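Local coordinates for protein cytokinin riboside 5'-monophosphate phosphoribohydrolase (Corynebacterium glutamicum, PDB 5ZBL) that adopts a Rossmann-like alpha/beta fold of the SLOG clan, assembles as two subunits and holds a phosphate ion at a glycine-containing loop, at residues E68-I73 / K86-E91; A112-A117 / D145-P150. All blocks are in the same frame, centred on the assembly; numbering follows the deposited sequence.

How the contacts relate
Contact 1 and contact 2 lie on opposite sides of the chain's centre, their own centres 24 Å apart and their nearest atoms about 12 Å apart. Both belong to the one parallel-sheet fold. Contact 1 pairs strand 69-74 with the outermost strand 89-93, whereas contact 2 lies where strand 110-112, nearer the middle of the sheet, runs out into the loop before helix 117-130. Strands 44-47 and 12-16 separate the two regions within the sheet. The phosphate ion belongs to contact 2, at the N-terminus of helix 117-130, and the second subunit packs there as well; no residue of contact 1 touches that subunit.

Contact 1 of 2, residues E68-I73 / K86-E91; sequences EAFGVI and KLTELE
F70, G71 and V72 pair in parallel with E89, L90 and E91, joining two strands of a beta-alpha-beta unit at one edge of the Rossmann-like sheet. The strand axes approach to 4.6 Å and differ in direction by only 18°. G71 N donates an almost straight bond to E89 O (3.0 Å), G71 O receives E91 N at 2.8 Å, and E91 O then takes I73 N. Ahead of this ladder a side chain replaces a backbone acceptor: T88 OG1, lying beside its own backbone N (chi1 -43°), accepts A69 N at 2.9 Å with a bent N-H...O geometry.

F70 and E89 share one face of the sheet with V72 and E91. T88 CB sits above one face of the F70 ring, offset toward the rim, while E89 CB meets the ring edge at CD1 (3.6 Å). Farther along, E89 OE2 and E91 OE2 are 3.1 Å apart, two acceptors that would repel each other if both are charged, an effect the salt bridge from E91 OE1 to R102 of helix 96-106 may offset; the same helix also packs on V72.

The other face is apolar. L87 lays CD1 near the backbone of G71 and CD2 against A69 CB (4.0 Å), under helix 53-64. L90 and I73 both touch M78 of helix 75-79. L90 CG points away from its backbone N (chi1 176°), and the branch beyond it presses L90 CD1 onto I73 CG2 at a tight 3.4 Å.

Contact 2 of 2, residues A112-A117 / D145-P150; sequences AMPGGA and DGFWQP. With PO4 (phosphate ion), chain G.
P114 lies over the face of the F147 ring, where the loop 112-117 packs on segment 145-150 of this Rossmann-like fold. It is a CH-pi contact: P114 CA stands 3.7 Å from the ring centroid, 11° off the normal, and P114 CB reaches F147 CD2. The extended first torsion of F147 (chi1 -180°) carries the ring out to the loop, where its far tip, CZ, comes to 3.5 Å from G115 O, with that oxygen near the ring plane.

W148 reaches the same loop two residues earlier. Its indole NE1 gives a weak bond to A112 O (3.2 Å, N-H...O angle 128°), CZ2 rests on A112 CB, and the same CZ2 brings the indole edge to within 3.4 Å of M113 O. The two aromatic residues also meet each other, F147 CD1 lying over the centre of one indole face, which probably restricts how far either ring can turn.

Behind them, the type I turn from G146 to Q149 sets F147 and W148 at its two central positions, closed by Q149 N to G146 O. The carboxylate of D143 accepts W148 N through OD1 and the side-chain NE2 of Q149 through OD2. On the loop side, P114 O is held by T17 OG1. G116, the N-cap of helix 117-130, gives the phosphate ion a weak bond from its N to O3 (3.1 Å); S19 N, G118 N and T119 OG1 also bond to the anion, and the positive end of the helix dipole would probably also favour an anion here.

In the second subunit, M154 and F163 pack on F147 and P114, and R161 pairs with D145. The indole wedges between strand 139-142, through L141, and helix 117-130, through L120 and L123, while P114 abuts Y27 of helix 25-40.

Contact 1 of 2, residues E68-I73 / K86-E91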
loop_
_atom_site.group_PDB
_atom_site.type_symbol
_atom_site.label_atom_id
_atom_site.label_comp_id
_atom_site.label_asym_id
_atom_site.label_seq_id
_atom_site.Cartn_x
_atom_site.Cartn_y
_atom_site.Cartn_z
ATOM N N GLU A 68 -1.285 -27.100 -6.273
ATOM C CA GLU A 68 -0.044 -26.766 -5.565
ATOM C C GLU A 68 -0.166 -25.328 -5.003
ATOM O O GLU A 68 -0.769 -24.461 -5.612
ATOM C CB GLU A 68 1.160 -26.895 -6.514
ATOM C CG GLU A 68 1.315 -28.264 -7.199
ATOM C CD GLU A 68 2.247 -28.247 -8.412
ATOM O OE1 GLU A 68 3.358 -27.701 -8.314
ATOM O OE2 GLU A 68 1.878 -28.784 -9.487
ATOM N N ALA A 69 0.411 -25.094 -3.837
ATOM C CA ALA A 69 0.428 -23.793 -3.222
ATOM C C ALA A 69 1.879 -23.425 -2.902
ATOM O O ALA A 69 2.554 -24.139 -2.148
ATOM C CB ALA A 69 -0.433 -23.794 -1.965
ATOM N N PHE A 70 2.353 -22.321 -3.488
ATOM C CA PHE A 70 3.691 -21.784 -3.177
ATOM C C PHE A 70 3.662 -20.571 -2.268
ATOM O O PHE A 70 3.019 -19.565 -2.552
ATOM C CB PHE A 70 4.418 -21.451 -4.470
ATOM C CG PHE A 70 4.544 -22.636 -5.365
ATOM C CD1 PHE A 70 5.605 -23.536 -5.203
ATOM C CD2 PHE A 70 3.592 -22.895 -6.334
ATOM C CE1 PHE A 70 5.731 -24.653 -6.022
ATOM C CE2 PHE A 70 3.719 -24.015 -7.160
ATOM C CZ PHE A 70 4.788 -24.889 -6.994
ATOM N N GLY A 71 4.378 -20.675 -1.168
ATOM C CA GLY A 71 4.477 -19.588 -0.187
ATOM C C GLY A 71 5.836 -18.907 -0.268
ATOM O O GLY A 71 6.835 -19.554 -0.571
ATOM N N VAL A 72 5.846 -17.605 0.022
ATOM C CA VAL A 72 7.041 -16.761 0.099
ATOM C C VAL A 72 6.927 -15.943 1.411
ATOM O O VAL A 72 6.027 -15.127 1.580
ATOM C CB VAL A 72 7.198 -15.845 -1.142
ATOM C CG1 VAL A 72 8.551 -15.138 -1.152
ATOM C CG2 VAL A 72 7.070 -16.660 -2.408
ATOM N N ILE A 73 7.866 -16.202 2.323
ATOM C CA ILE A 73 7.885 -15.663 3.658
ATOM C C ILE A 73 9.298 -15.201 3.970
ATOM O O ILE A 73 10.220 -15.517 3.240
ATOM C CB ILE A 73 7.395 -16.758 4.624
ATOM C CG1 ILE A 73 6.970 -16.163 5.962
ATOM C CG2 ILE A 73 8.444 -17.853 4.813
ATOM C CD1 ILE A 73 6.086 -17.101 6.760
ATOM N N LYS A 86 2.610 -27.402 5.311
ATOM C CA LYS A 86 2.258 -28.411 4.315
ATOM C C LYS A 86 2.022 -27.882 2.901
ATOM O O LYS A 86 1.297 -28.489 2.127
ATOM C CB LYS A 86 1.041 -29.210 4.790
ATOM C CG LYS A 86 1.067 -29.580 6.281
ATOM C CD LYS A 86 -0.109 -30.468 6.688
ATOM C CE LYS A 86 0.243 -31.367 7.869
ATOM N NZ LYS A 86 1.167 -32.461 7.424
ATOM N N LEU A 87 2.686 -26.785 2.551
ATOM C CA LEU A 87 2.727 -26.269 1.180
ATOM C C LEU A 87 3.604 -27.102 0.266
ATOM O O LEU A 87 4.562 -27.739 0.709
ATOM C CB LEU A 87 3.248 -24.836 1.137
ATOM C CG LEU A 87 2.574 -23.852 2.080
ATOM C CD1 LEU A 87 3.352 -22.541 2.076
ATOM C CD2 LEU A 87 1.101 -23.702 1.721
ATOM N N THR A 88 3.292 -27.050 -1.026
ATOM C CA THR A 88 4.156 -27.622 -2.054
ATOM C C THR A 88 5.592 -27.105 -1.883
ATOM O O THR A 88 6.564 -27.850 -2.017
ATOM C CB THR A 88 3.652 -27.229 -3.464
ATOM O OG1 THR A 88 2.213 -27.351 -3.526
ATOM C CG2 THR A 88 4.356 -28.031 -4.576
ATOM N N GLU A 89 5.711 -25.809 -1.601
ATOM C CA GLU A 89 6.991 -25.207 -1.261
ATOM C C GLU A 89 6.780 -23.944 -0.407
ATOM O O GLU A 89 5.844 -23.188 -0.631
ATOM C CB GLU A 89 7.697 -24.814 -2.546
ATOM C CG GLU A 89 9.204 -24.730 -2.484
ATOM C CD GLU A 89 9.784 -24.562 -3.893
ATOM O OE1 GLU A 89 9.681 -25.517 -4.715
ATOM O OE2 GLU A 89 10.298 -23.460 -4.198
ATOM N N LEU A 90 7.691 -23.713 0.527
ATOM C CA LEU A 90 7.751 -22.502 1.276
ATOM C C LEU A 90 9.135 -21.903 1.050
ATOM O O LEU A 90 10.111 -22.458 1.484
ATOM C CB LEU A 90 7.452 -22.765 2.765
ATOM C CG LEU A 90 7.579 -21.563 3.742
ATOM C CD1 LEU A 90 6.805 -20.364 3.208
ATOM C CD2 LEU A 90 7.118 -21.928 5.153
ATOM N N GLU A 91 9.196 -20.775 0.345
ATOM C CA GLU A 91 10.453 -20.045 0.137
ATOM C C GLU A 91 10.660 -19.007 1.259
ATOM O O GLU A 91 9.821 -18.116 1.418
ATOM C CB GLU A 91 10.450 -19.333 -1.209
ATOM C CG GLU A 91 10.092 -20.267 -2.339
ATOM C CD GLU A 91 10.436 -19.731 -3.724
ATOM O OE1 GLU A 91 11.064 -18.662 -3.840
ATOM O OE2 GLU A 91 10.076 -20.402 -4.722
#

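Contact 2 of 2, residues A112-A117 / D145-P150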
loop_
_atom_site.group_PDB
_atom_site.type_symbol
_atom_site.label_atom_id
_atom_site.label_comp_id
_atom_site.label_asym_id
_atom_site.label_seq_id
_atom_site.Cartn_x
_atom_site.Cartn_y
_atom_site.Cartn_z
ATOM N N ALA A 112 -6.506 -9.661 -5.213
ATOM C CA ALA A 112 -6.589 -9.142 -3.880
ATOM C C ALA A 112 -7.989 -9.524 -3.371
ATOM O O ALA A 112 -9.013 -9.157 -3.988
ATOM C CB ALA A 112 -6.335 -7.638 -3.846
ATOM N N MET A 113 -7.984 -10.321 -2.303
ATOM C CA MET A 113 -9.177 -10.726 -1.608
ATOM C C MET A 113 -9.310 -9.807 -0.398
ATOM O O MET A 113 -8.390 -9.081 -0.059
ATOM C CB MET A 113 -9.046 -12.177 -1.147
ATOM C CG MET A 113 -8.706 -13.194 -2.243
ATOM S SD MET A 113 -9.208 -14.901 -1.845
ATOM C CE MET A 113 -8.618 -15.094 -0.174
ATOM N N PRO A 114 -10.446 -9.877 0.300
ATOM C CA PRO A 114 -10.535 -9.114 1.527
ATOM C C PRO A 114 -9.341 -9.325 2.450
ATOM O O PRO A 114 -8.761 -10.413 2.509
ATOM C CB PRO A 114 -11.791 -9.671 2.181
ATOM C CG PRO A 114 -12.648 -10.015 0.994
ATOM C CD PRO A 114 -11.695 -10.599 0.009
ATOM N N GLY A 115 -8.989 -8.265 3.158
ATOM C CA GLY A 115 -7.884 -8.294 4.090
ATOM C C GLY A 115 -7.693 -6.920 4.646
ATOM O O GLY A 115 -8.468 -6.015 4.367
ATOM N N GLY A 116 -6.637 -6.795 5.432
ATOM C CA GLY A 116 -6.268 -5.583 6.113
ATOM C C GLY A 116 -5.229 -4.759 5.385
ATOM O O GLY A 116 -5.152 -4.762 4.143
ATOM N N ALA A 117 -4.421 -4.066 6.189
ATOM C CA ALA A 117 -3.443 -3.100 5.699
ATOM C C ALA A 117 -2.369 -3.721 4.812
ATOM O O ALA A 117 -1.992 -3.140 3.797
ATOM C CB ALA A 117 -2.798 -2.371 6.871
ATOM N N ASP A 145 -18.911 -9.606 -1.257
ATOM C CA ASP A 145 -19.891 -8.768 -0.536
ATOM C C ASP A 145 -19.661 -7.226 -0.712
ATOM O O ASP A 145 -19.862 -6.415 0.206
ATOM C CB ASP A 145 -19.922 -9.189 0.927
ATOM C CG ASP A 145 -21.098 -8.580 1.701
ATOM O OD1 ASP A 145 -22.232 -8.512 1.148
ATOM O OD2 ASP A 145 -20.875 -8.176 2.874
ATOM N N GLY A 146 -19.241 -6.849 -1.916
ATOM C CA GLY A 146 -18.863 -5.486 -2.230
ATOM C C GLY A 146 -17.727 -4.933 -1.370
ATOM O O GLY A 146 -17.665 -3.729 -1.164
ATOM N N PHE A 147 -16.825 -5.804 -0.898
ATOM C CA PHE A 147 -15.666 -5.388 -0.090
ATOM C C PHE A 147 -14.835 -4.245 -0.686
ATOM O O PHE A 147 -14.402 -3.329 0.007
ATOM C CB PHE A 147 -14.737 -6.577 0.126
ATOM C CG PHE A 147 -13.543 -6.250 0.936
ATOM C CD1 PHE A 147 -12.385 -5.791 0.323
ATOM C CD2 PHE A 147 -13.563 -6.407 2.299
ATOM C CE1 PHE A 147 -11.282 -5.445 1.066
ATOM C CE2 PHE A 147 -12.451 -6.100 3.052
ATOM C CZ PHE A 147 -11.323 -5.605 2.446
ATOM N N TRP A 148 -14.572 -4.336 -1.967
ATOM C CA TRP A 148 -13.722 -3.359 -2.582
ATOM C C TRP A 148 -14.470 -2.103 -3.026
ATOM O O TRP A 148 -13.847 -1.165 -3.462
ATOM C CB TRP A 148 -12.937 -3.976 -3.728
ATOM C CG TRP A 148 -12.007 -4.969 -3.279
ATOM C CD1 TRP A 148 -12.102 -6.302 -3.462
ATOM C CD2 TRP A 148 -10.799 -4.737 -2.568
ATOM N NE1 TRP A 148 -11.028 -6.929 -2.914
ATOM C CE2 TRP A 148 -10.206 -5.995 -2.346
ATOM C CE3 TRP A 148 -10.137 -3.582 -2.123
ATOM C CZ2 TRP A 148 -8.981 -6.150 -1.682
ATOM C CZ3 TRP A 148 -8.914 -3.722 -1.449
ATOM C CH2 TRP A 148 -8.343 -5.016 -1.246
ATOM N N GLN A 149 -15.784 -2.036 -2.854
ATOM C CA GLN A 149 -16.516 -0.883 -3.413
ATOM C C GLN A 149 -16.057 0.491 -2.877
ATOM O O GLN A 149 -15.904 1.433 -3.667
ATOM C CB GLN A 149 -18.046 -1.080 -3.345
ATOM C CG GLN A 149 -18.540 -2.196 -4.304
ATOM C CD GLN A 149 -18.265 -1.908 -5.763
ATOM O OE1 GLN A 149 -18.379 -0.780 -6.195
ATOM N NE2 GLN A 149 -17.921 -2.929 -6.529
ATOM N N PRO A 150 -15.789 0.595 -1.561
ATOM C CA PRO A 150 -15.325 1.887 -1.063
ATOM C C PRO A 150 -13.934 2.341 -1.575
ATOM O O PRO A 150 -13.687 3.537 -1.749
ATOM C CB PRO A 150 -15.321 1.696 0.465
ATOM C CG PRO A 150 -16.231 0.512 0.733
ATOM C CD PRO A 150 -16.154 -0.352 -0.482
HETATM P P PO4 G . -3.164 -8.119 6.506
HETATM O O1 PO4 G . -4.071 -8.851 7.453
HETATM O O2 PO4 G . -1.874 -8.901 6.371
HETATM O O3 PO4 G . -3.809 -8.044 5.144
HETATM O O4 PO4 G . -2.908 -6.768 7.079
#